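Local coordinates for protein amicyanin (Paracoccus versutus, PDB 1ID2) that probably shuttles electrons through a type I blue copper site, accepting them, as other amicyanins do, from methylamine dehydrogenase, at residues E27-L32 / N48-P53; T43-N48 / A78-F83; N55-K60 / D90-P95. All coordinates share one frame; numbering follows the deposited sequence.

In the fold
The three contacts belong to one cupredoxin β-sandwich; contacts 1 and 3 border its copper, while contact 2 lies deeper in the body. Contact 2 pairs two strands, the nearest atom of the W46 side chain about 10 Å from the metal. The strand 43-48 ends at N48, which also begins the loop of contact 1, where the M52 side chain lies about 5 Å from the copper at its nearest atom and E50 bonds to the ligand H54. Contact 3 supplies the ligand C93. Two tyrosines knit the set together: Y31 OH probably bonds to N55 O (2.8 Å), joining contacts 1 and 3, and Y91 OH probably pairs with W46 NE1 (3.2 Å), joining contacts 3 and 2.

Contact 1: E27-L32 / N48-P53; sequences EKMKYL and NGEVMP
The tight type I' turn of a β-hairpin, E27 to K30, is clasped by the E50 carboxylate, which reaches over from the loop that follows strand 43-48 and leads to the copper ligand H54. The turn itself closes with paired backbone bonds between E27 and K30, and the amides of K28 and M29 at its corners face E50. M29 N gives a nearly straight bond to E50 OE2 (3.1 Å), meeting it on the syn side and only 21° out of the carboxylate plane. K28 N reaches E50 OE1 at 2.6 Å in a bent bond, from well above that plane, and K28 NZ comes to the same oxygen at 2.7 Å, nearly along its C-O axis, to form a salt bridge. The lysine manages this second grip because its chain bends at chi2, chi3 and chi4, curling NZ back beside its own backbone. E50, by contrast, runs straight out beyond CG (chi2 -173°), which carries its carboxylate to the turn. Its own backbone N is held by N48 OD1 in an Asx turn (3.1 Å), while N48 ND2 bonds to M52 O within the loop and also to M73 O. E27 joins the charged network through a longer salt bridge from OE1 to K28 NZ, 3.6 Å. Farther along, the methyl ends of M29 and M52 meet, CE to CE at 3.6 Å; M52 also packs on H96, another copper ligand. OE1 of E50 thus takes two donors, and OE2 takes both M29 N and H54 NE2. With E27 OE2 only 4.0 Å from E50 OE1, K28 probably offsets two negative charges at once, and E50 acts as a second-shell residue that ties the outer nitrogen of H54 to the hairpin turn.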
loop_
_atom_site.group_PDB
_atom_site.type_symbol
_atom_site.label_atom_id
_atom_site.label_comp_id
_atom_site.label_asym_id
_atom_site.label_seq_id
_atom_site.Cartn_x
_atom_site.Cartn_y
_atom_site.Cartn_z
ATOM N N GLU A 27 -8.855 -8.742 -1.579
ATOM C CA GLU A 27 -9.932 -9.580 -2.094
ATOM C C GLU A 27 -11.209 -9.175 -1.424
ATOM O O GLU A 27 -11.225 -8.884 -0.232
ATOM C CB GLU A 27 -9.702 -11.062 -1.790
ATOM C CG GLU A 27 -9.173 -11.901 -2.921
ATOM C CD GLU A 27 -10.120 -12.005 -4.094
ATOM O OE1 GLU A 27 -11.066 -12.809 -4.059
ATOM O OE2 GLU A 27 -9.825 -11.382 -5.119
ATOM N N LYS A 28 -12.289 -9.253 -2.195
ATOM C CA LYS A 28 -13.647 -9.014 -1.732
ATOM C C LYS A 28 -13.805 -7.736 -0.908
ATOM O O LYS A 28 -14.435 -7.710 0.146
ATOM C CB LYS A 28 -14.172 -10.271 -1.029
ATOM C CG LYS A 28 -13.777 -11.602 -1.780
ATOM C CD LYS A 28 -14.695 -12.045 -2.983
ATOM C CE LYS A 28 -14.876 -10.975 -4.088
ATOM N NZ LYS A 28 -13.878 -10.950 -5.232
ATOM N N MET A 29 -13.352 -6.648 -1.528
ATOM C CA MET A 29 -13.434 -5.307 -0.991
ATOM C C MET A 29 -12.775 -5.175 0.376
ATOM O O MET A 29 -13.137 -4.285 1.145
ATOM C CB MET A 29 -14.896 -4.850 -0.913
ATOM C CG MET A 29 -15.668 -5.023 -2.205
ATOM S SD MET A 29 -15.095 -4.039 -3.564
ATOM C CE MET A 29 -15.915 -2.466 -3.286
ATOM N N LYS A 30 -11.746 -5.982 0.630
ATOM C CA LYS A 30 -11.001 -5.945 1.898
ATOM C C LYS A 30 -9.514 -5.970 1.590
ATOM O O LYS A 30 -9.076 -6.683 0.691
ATOM C CB LYS A 30 -11.287 -7.193 2.738
ATOM C CG LYS A 30 -12.627 -7.250 3.434
ATOM C CD LYS A 30 -12.997 -8.694 3.787
ATOM C CE LYS A 30 -12.091 -9.286 4.858
ATOM N NZ LYS A 30 -12.356 -10.741 5.078
ATOM N N TYR A 31 -8.733 -5.313 2.434
ATOM C CA TYR A 31 -7.309 -5.585 2.521
ATOM C C TYR A 31 -7.230 -6.773 3.422
ATOM O O TYR A 31 -7.717 -6.711 4.549
ATOM C CB TYR A 31 -6.568 -4.430 3.194
ATOM C CG TYR A 31 -6.598 -3.183 2.387
ATOM C CD1 TYR A 31 -5.915 -3.104 1.166
ATOM C CD2 TYR A 31 -7.337 -2.090 2.809
ATOM C CE1 TYR A 31 -5.961 -1.954 0.391
ATOM C CE2 TYR A 31 -7.397 -0.942 2.038
ATOM C CZ TYR A 31 -6.710 -0.866 0.844
ATOM O OH TYR A 31 -6.725 0.335 0.163
ATOM N N LEU A 32 -6.515 -7.804 2.992
ATOM C CA LEU A 32 -6.593 -9.080 3.679
ATOM C C LEU A 32 -5.714 -9.118 4.919
ATOM O O LEU A 32 -5.966 -9.890 5.836
ATOM C CB LEU A 32 -6.248 -10.229 2.725
ATOM C CG LEU A 32 -7.265 -10.478 1.600
ATOM C CD1 LEU A 32 -7.008 -11.853 0.983
ATOM C CD2 LEU A 32 -8.692 -10.379 2.129
ATOM N N ASN A 48 -3.743 -6.758 -5.883
ATOM C CA ASN A 48 -5.168 -6.820 -6.081
ATOM C C ASN A 48 -5.557 -8.137 -6.753
ATOM O O ASN A 48 -5.074 -8.447 -7.850
ATOM C CB ASN A 48 -5.629 -5.639 -6.952
ATOM C CG ASN A 48 -7.148 -5.572 -7.072
ATOM O OD1 ASN A 48 -7.847 -6.243 -6.340
ATOM N ND2 ASN A 48 -7.652 -4.759 -7.996
ATOM N N GLY A 49 -6.401 -8.907 -6.086
ATOM C CA GLY A 49 -6.809 -10.179 -6.625
ATOM C C GLY A 49 -8.059 -10.109 -7.479
ATOM O O GLY A 49 -8.402 -11.097 -8.113
ATOM N N GLU A 50 -8.760 -8.981 -7.500
ATOM C CA GLU A 50 -10.068 -8.945 -8.147
ATOM C C GLU A 50 -10.159 -7.906 -9.243
ATOM O O GLU A 50 -9.305 -7.019 -9.337
ATOM C CB GLU A 50 -11.183 -8.730 -7.110
ATOM C CG GLU A 50 -10.957 -7.599 -6.107
ATOM C CD GLU A 50 -12.029 -7.556 -5.015
ATOM O OE1 GLU A 50 -12.648 -8.598 -4.729
ATOM O OE2 GLU A 50 -12.218 -6.485 -4.402
ATOM N N VAL A 51 -11.240 -7.954 -10.016
ATOM C CA VAL A 51 -11.439 -7.004 -11.118
ATOM C C VAL A 51 -11.837 -5.575 -10.726
ATOM O O VAL A 51 -11.707 -4.656 -11.532
ATOM C CB VAL A 51 -12.469 -7.535 -12.152
ATOM C CG1 VAL A 51 -11.873 -8.662 -12.928
ATOM C CG2 VAL A 51 -13.708 -8.023 -11.461
ATOM N N MET A 52 -12.405 -5.400 -9.537
ATOM C CA MET A 52 -12.600 -4.062 -8.965
ATOM C C MET A 52 -11.256 -3.384 -8.748
ATOM O O MET A 52 -10.420 -3.882 -8.011
ATOM C CB MET A 52 -13.301 -4.155 -7.616
ATOM C CG MET A 52 -13.640 -2.811 -6.998
ATOM S SD MET A 52 -15.048 -2.051 -7.782
ATOM C CE MET A 52 -16.410 -2.751 -6.819
ATOM N N PRO A 53 -11.090 -2.176 -9.271
ATOM C CA PRO A 53 -9.776 -1.580 -9.046
ATOM C C PRO A 53 -9.675 -1.015 -7.639
ATOM O O PRO A 53 -10.651 -0.504 -7.093
ATOM C CB PRO A 53 -9.687 -0.506 -10.133
ATOM C CG PRO A 53 -10.707 -0.954 -11.172
ATOM C CD PRO A 53 -11.827 -1.486 -10.339
#

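Contact 2: T43-N48 / A78-F83; sequences TVYWVN and AYAITF
Strands 43-48 and 78-83 run antiparallel in the larger sheet of the cupredoxin sandwich, T43 to V47 pairing with T82 to A78, the short strand axes 161° apart and 4.5 Å from each other at closest approach. A78 starts the ladder as the non-hydrogen-bonded partner of V47, its CB 3.7 Å from V47 CG2. Y79 then exchanges both backbone bonds with W46, Y79 N to W46 O and W46 N to Y79 O, each 2.8 Å, with the donors in the carbonyl planes. The Y79 carbonyl oxygen also lies at the edge of the indole, near CE3. A80, back on the face that carries T43, Y45 and V47, sets its CB over one face of the Y45 ring, 3.8 Å from the centroid and 20° off the normal, a CH-π contact displaced toward the CE2 side. The tyrosine ring is laid there by a chi1 of -69°, which keeps CG beside the backbone N. A serine in place of Y45 would probably leave the A80 methyl without its aromatic cover and open a gap between the strand and P18, on which the ring also rests. I81 makes the next two-bond pair, with V44, and turns its side chain to the interior face, where CG1 and CD1 abut CZ3 of W46. T82 returns to the outer face and joins its hydroxyl to that of T43, OG1 to OG1, at 2.6 Å. F83 swings its ring inward beside V103 and V105 of strand 100-105, its CE1 4.0 Å from V44 CG2 and 4.2 Å from W46 CH2, the indole meeting the F83 ring at its edge.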
loop_
_atom_site.group_PDB
_atom_site.type_symbol
_atom_site.label_atom_id
_atom_site.label_comp_id
_atom_site.label_asym_id
_atom_site.label_seq_id
_atom_site.Cartn_x
_atom_site.Cartn_y
_atom_site.Cartn_z
ATOM N N THR A 43 9.862 -2.587 2.357
ATOM C CA THR A 43 8.843 -2.270 1.357
ATOM C C THR A 43 7.647 -3.203 1.576
ATOM O O THR A 43 7.830 -4.336 2.034
ATOM C CB THR A 43 9.421 -2.448 -0.097
ATOM O OG1 THR A 43 10.577 -1.609 -0.263
ATOM C CG2 THR A 43 8.382 -2.076 -1.166
ATOM N N VAL A 44 6.433 -2.659 1.465
ATOM C CA VAL A 44 5.217 -3.474 1.511
ATOM C C VAL A 44 4.665 -3.486 0.105
ATOM O O VAL A 44 4.629 -2.461 -0.527
ATOM C CB VAL A 44 4.124 -2.876 2.429
ATOM C CG1 VAL A 44 2.969 -3.839 2.547
ATOM C CG2 VAL A 44 4.684 -2.567 3.797
ATOM N N TYR A 45 4.214 -4.643 -0.368
ATOM C CA TYR A 45 3.497 -4.719 -1.632
ATOM C C TYR A 45 2.042 -5.039 -1.368
ATOM O O TYR A 45 1.717 -5.733 -0.407
ATOM C CB TYR A 45 4.091 -5.812 -2.525
ATOM C CG TYR A 45 5.477 -5.499 -3.059
ATOM C CD1 TYR A 45 6.601 -5.578 -2.238
ATOM C CD2 TYR A 45 5.669 -5.195 -4.393
ATOM C CE1 TYR A 45 7.872 -5.349 -2.741
ATOM C CE2 TYR A 45 6.940 -5.000 -4.911
ATOM C CZ TYR A 45 8.030 -5.070 -4.086
ATOM O OH TYR A 45 9.285 -4.868 -4.617
ATOM N N TRP A 46 1.170 -4.427 -2.157
ATOM C CA TRP A 46 -0.247 -4.745 -2.166
ATOM C C TRP A 46 -0.484 -5.404 -3.498
ATOM O O TRP A 46 0.152 -5.034 -4.471
ATOM C CB TRP A 46 -1.093 -3.476 -2.081
ATOM C CG TRP A 46 -1.143 -2.893 -0.713
ATOM C CD1 TRP A 46 -2.083 -3.131 0.245
ATOM C CD2 TRP A 46 -0.174 -2.005 -0.126
ATOM N NE1 TRP A 46 -1.751 -2.467 1.394
ATOM C CE2 TRP A 46 -0.592 -1.776 1.196
ATOM C CE3 TRP A 46 0.986 -1.384 -0.601
ATOM C CZ2 TRP A 46 0.137 -0.937 2.058
ATOM C CZ3 TRP A 46 1.699 -0.560 0.256
ATOM C CH2 TRP A 46 1.270 -0.342 1.567
ATOM N N VAL A 47 -1.295 -6.456 -3.512
ATOM C CA VAL A 47 -1.638 -7.151 -4.760
ATOM C C VAL A 47 -3.157 -7.310 -4.834
ATOM O O VAL A 47 -3.795 -7.865 -3.941
ATOM C CB VAL A 47 -0.988 -8.569 -4.839
ATOM C CG1 VAL A 47 -1.403 -9.265 -6.126
ATOM C CG2 VAL A 47 0.533 -8.466 -4.769
ATOM N N ASN A 48 -3.743 -6.758 -5.883
ATOM C CA ASN A 48 -5.168 -6.820 -6.081
ATOM C C ASN A 48 -5.557 -8.137 -6.753
ATOM O O ASN A 48 -5.074 -8.447 -7.850
ATOM C CB ASN A 48 -5.629 -5.639 -6.952
ATOM C CG ASN A 48 -7.148 -5.572 -7.072
ATOM O OD1 ASN A 48 -7.847 -6.243 -6.340
ATOM N ND2 ASN A 48 -7.652 -4.759 -7.996
ATOM N N ALA A 78 0.265 -5.212 -8.706
ATOM C CA ALA A 78 0.810 -5.055 -7.387
ATOM C C ALA A 78 1.324 -3.612 -7.247
ATOM O O ALA A 78 1.418 -2.886 -8.235
ATOM C CB ALA A 78 1.911 -6.077 -7.179
ATOM N N TYR A 79 1.557 -3.167 -6.016
ATOM C CA TYR A 79 2.018 -1.803 -5.776
ATOM C C TYR A 79 2.889 -1.761 -4.527
ATOM O O TYR A 79 2.618 -2.472 -3.557
ATOM C CB TYR A 79 0.815 -0.873 -5.632
ATOM C CG TYR A 79 1.150 0.598 -5.655
ATOM C CD1 TYR A 79 1.255 1.307 -4.468
ATOM C CD2 TYR A 79 1.291 1.292 -6.857
ATOM C CE1 TYR A 79 1.482 2.653 -4.458
ATOM C CE2 TYR A 79 1.523 2.665 -6.854
ATOM C CZ TYR A 79 1.606 3.331 -5.638
ATOM O OH TYR A 79 1.785 4.688 -5.558
ATOM N N ALA A 80 3.990 -1.013 -4.602
ATOM C CA ALA A 80 5.013 -1.025 -3.560
ATOM C C ALA A 80 5.231 0.353 -2.974
ATOM O O ALA A 80 5.284 1.351 -3.697
ATOM C CB ALA A 80 6.327 -1.546 -4.116
ATOM N N ILE A 81 5.387 0.381 -1.660
ATOM C CA ILE A 81 5.749 1.579 -0.939
ATOM C C ILE A 81 6.813 1.164 0.057
ATOM O O ILE A 81 6.632 0.180 0.806
ATOM C CB ILE A 81 4.540 2.204 -0.167
ATOM C CG1 ILE A 81 3.430 2.593 -1.132
ATOM C CG2 ILE A 81 4.995 3.458 0.568
ATOM C CD1 ILE A 81 2.232 3.254 -0.474
ATOM N N THR A 82 7.919 1.907 0.056
ATOM C CA THR A 82 8.977 1.737 1.037
ATOM C C THR A 82 8.798 2.737 2.179
ATOM O O THR A 82 8.709 3.936 1.945
ATOM C CB THR A 82 10.333 1.934 0.372
ATOM O OG1 THR A 82 10.472 0.962 -0.673
ATOM C CG2 THR A 82 11.464 1.787 1.378
ATOM N N PHE A 83 8.778 2.229 3.410
ATOM C CA PHE A 83 8.504 3.045 4.590
ATOM C C PHE A 83 9.806 3.312 5.307
ATOM O O PHE A 83 10.418 2.406 5.858
ATOM C CB PHE A 83 7.533 2.331 5.541
ATOM C CG PHE A 83 6.112 2.355 5.074
ATOM C CD1 PHE A 83 5.632 1.380 4.214
ATOM C CD2 PHE A 83 5.266 3.387 5.441
ATOM C CE1 PHE A 83 4.333 1.453 3.725
ATOM C CE2 PHE A 83 3.961 3.460 4.960
ATOM C CZ PHE A 83 3.498 2.501 4.104
#

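Contact 3: N55-K60 / D90-P95; sequences NVAFKK and DYFCTP. With CU (copper (II) ion), chain D.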
loop_
_atom_site.group_PDB
_atom_site.type_symbol
_atom_site.label_atom_id
_atom_site.label_comp_id
_atom_site.label_asym_id
_atom_site.label_seq_id
_atom_site.Cartn_x
_atom_site.Cartn_y
_atom_site.Cartn_z
ATOM N N ASN A 55 -6.737 1.081 -4.867
ATOM C CA ASN A 55 -5.433 1.715 -4.670
ATOM C C ASN A 55 -5.087 1.805 -3.191
ATOM O O ASN A 55 -5.737 1.148 -2.358
ATOM C CB ASN A 55 -5.378 3.108 -5.323
ATOM C CG ASN A 55 -6.100 4.173 -4.513
ATOM O OD1 ASN A 55 -7.014 3.863 -3.776
ATOM N ND2 ASN A 55 -5.757 5.442 -4.733
ATOM N N VAL A 56 -3.942 2.431 -2.903
ATOM C CA VAL A 56 -3.514 2.714 -1.525
ATOM C C VAL A 56 -3.345 4.218 -1.404
ATOM O O VAL A 56 -2.734 4.824 -2.288
ATOM C CB VAL A 56 -2.163 2.000 -1.196
ATOM C CG1 VAL A 56 -1.604 2.465 0.136
ATOM C CG2 VAL A 56 -2.387 0.514 -1.127
ATOM N N ALA A 57 -4.063 4.830 -0.455
ATOM C CA ALA A 57 -4.028 6.282 -0.262
ATOM C C ALA A 57 -3.899 6.704 1.204
ATOM O O ALA A 57 -4.199 5.932 2.131
ATOM C CB ALA A 57 -5.264 6.933 -0.895
ATOM N N PHE A 58 -3.295 7.871 1.402
ATOM C CA PHE A 58 -3.026 8.395 2.742
ATOM C C PHE A 58 -3.602 9.810 2.765
ATOM O O PHE A 58 -3.516 10.530 1.771
ATOM C CB PHE A 58 -1.509 8.443 3.043
ATOM C CG PHE A 58 -0.807 7.070 3.061
ATOM C CD1 PHE A 58 -0.780 6.298 4.208
ATOM C CD2 PHE A 58 -0.175 6.572 1.929
ATOM C CE1 PHE A 58 -0.150 5.041 4.221
ATOM C CE2 PHE A 58 0.456 5.324 1.943
ATOM C CZ PHE A 58 0.465 4.563 3.081
ATOM N N LYS A 59 -4.338 10.135 3.824
ATOM C CA LYS A 59 -4.804 11.505 4.061
ATOM C C LYS A 59 -3.600 12.428 4.313
ATOM O O LYS A 59 -2.477 11.959 4.522
ATOM C CB LYS A 59 -5.722 11.555 5.294
ATOM C CG LYS A 59 -7.048 10.802 5.187
ATOM C CD LYS A 59 -8.077 11.650 4.474
ATOM C CE LYS A 59 -9.330 10.866 4.124
ATOM N NZ LYS A 59 -9.950 11.413 2.871
ATOM N N LYS A 60 -3.867 13.728 4.413
ATOM C CA LYS A 60 -2.833 14.717 4.698
ATOM C C LYS A 60 -2.205 14.416 6.047
ATOM O O LYS A 60 -2.909 14.068 6.996
ATOM C CB LYS A 60 -3.430 16.126 4.755
ATOM C CG LYS A 60 -3.200 16.976 3.512
ATOM C CD LYS A 60 -3.078 18.466 3.854
ATOM C CE LYS A 60 -4.089 18.908 4.915
ATOM N NZ LYS A 60 -5.519 18.788 4.478
ATOM N N ASP A 90 -1.996 4.831 8.448
ATOM C CA ASP A 90 -3.301 4.380 7.970
ATOM C C ASP A 90 -3.410 4.664 6.495
ATOM O O ASP A 90 -3.173 5.797 6.077
ATOM C CB ASP A 90 -4.432 5.163 8.639
ATOM C CG ASP A 90 -4.336 5.160 10.124
ATOM O OD1 ASP A 90 -3.998 6.233 10.697
ATOM O OD2 ASP A 90 -4.619 4.077 10.692
ATOM N N TYR A 91 -3.994 3.731 5.755
ATOM C CA TYR A 91 -4.337 4.012 4.374
ATOM C C TYR A 91 -5.761 3.556 4.158
ATOM O O TYR A 91 -6.329 2.848 4.990
ATOM C CB TYR A 91 -3.386 3.298 3.401
ATOM C CG TYR A 91 -3.320 1.801 3.591
ATOM C CD1 TYR A 91 -4.128 0.950 2.845
ATOM C CD2 TYR A 91 -2.483 1.238 4.556
ATOM C CE1 TYR A 91 -4.122 -0.414 3.065
ATOM C CE2 TYR A 91 -2.468 -0.125 4.779
ATOM C CZ TYR A 91 -3.305 -0.943 4.026
ATOM O OH TYR A 91 -3.271 -2.299 4.210
ATOM N N PHE A 92 -6.306 3.946 3.016
ATOM C CA PHE A 92 -7.645 3.584 2.628
ATOM C C PHE A 92 -7.638 3.556 1.102
ATOM O O PHE A 92 -6.640 3.909 0.467
ATOM C CB PHE A 92 -8.657 4.626 3.169
ATOM C CG PHE A 92 -8.394 6.028 2.687
ATOM C CD1 PHE A 92 -7.385 6.792 3.262
ATOM C CD2 PHE A 92 -9.061 6.537 1.579
ATOM C CE1 PHE A 92 -7.033 8.019 2.730
ATOM C CE2 PHE A 92 -8.709 7.779 1.043
ATOM C CZ PHE A 92 -7.676 8.518 1.630
ATOM N N CYS A 93 -8.726 3.074 0.520
ATOM C CA CYS A 93 -8.840 2.965 -0.918
ATOM C C CYS A 93 -9.702 4.120 -1.345
ATOM O O CYS A 93 -10.737 4.369 -0.748
ATOM C CB CYS A 93 -9.489 1.627 -1.291
ATOM S SG CYS A 93 -9.776 1.492 -3.035
ATOM N N THR A 94 -9.182 4.924 -2.255
ATOM C CA THR A 94 -9.746 6.224 -2.562
ATOM C C THR A 94 -11.225 6.177 -2.940
ATOM O O THR A 94 -12.022 6.940 -2.414
ATOM C CB THR A 94 -8.934 6.902 -3.694
ATOM O OG1 THR A 94 -7.616 7.181 -3.220
ATOM C CG2 THR A 94 -9.594 8.204 -4.141
ATOM N N PRO A 95 -11.614 5.280 -3.859
ATOM C CA PRO A 95 -13.035 5.230 -4.197
ATOM C C PRO A 95 -13.896 4.397 -3.220
ATOM O O PRO A 95 -15.130 4.477 -3.241
ATOM C CB PRO A 95 -13.022 4.647 -5.606
ATOM C CG PRO A 95 -11.849 3.728 -5.573
ATOM C CD PRO A 95 -10.810 4.474 -4.794
HETATM CU CU CU D . -10.928 -0.182 -3.233
HETATM O O HOH W 1 -4.902 7.840 5.896
#
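The type I copper site takes its thiolate from this contact: C93, just past strand 87-92, binds copper through SG at 2.0 Å, and N55, next to the ligand H54, gives its backbone N to the same sulfur (3.6 Å, N-H...S 161°). This N-H donor would probably draw some negative charge from the thiolate. H54 and H96 also bind the metal, and M99 completes the copper site. The N55 side chain grips T94, the residue after C93, twice. OD1 accepts T94 N at 2.9 Å in the carbonyl plane, on a lone pair, and ND2 donates to T94 OG1 at 3.0 Å with the hydroxyl in the plane of the amide. ND2 also bonds to G70 O, so both ends of the amide are engaged and its rotation is probably fixed. A chi1 of 77°, with CG between the backbone N and the carbonyl carbon, turns the amide to meet T94. Next to this clamp, A57 and F92 form a single antiparallel bridge with both backbone bonds made. A57 CB sits over one face of the F92 ring, 4.1 Å from its centroid, a CH-π contact, while the aliphatic part of K59 crosses that side chain at about a right angle, CG to CE1 at 3.7 Å. Inward, Y91 CB lies over one face of the F58 ring, again at 4.1 Å from the centroid, and V56 CG1 packs against the same CB. A water spans K59 N and D90 O beyond the bridge. Strand 57-58 pairs on its other side with 68-69, and 87-92 with 100-105; V56 and F58 face I81 of strand 77-83 across the sandwich, while Y91 sets its ring edge-to-face with Y31 and W46.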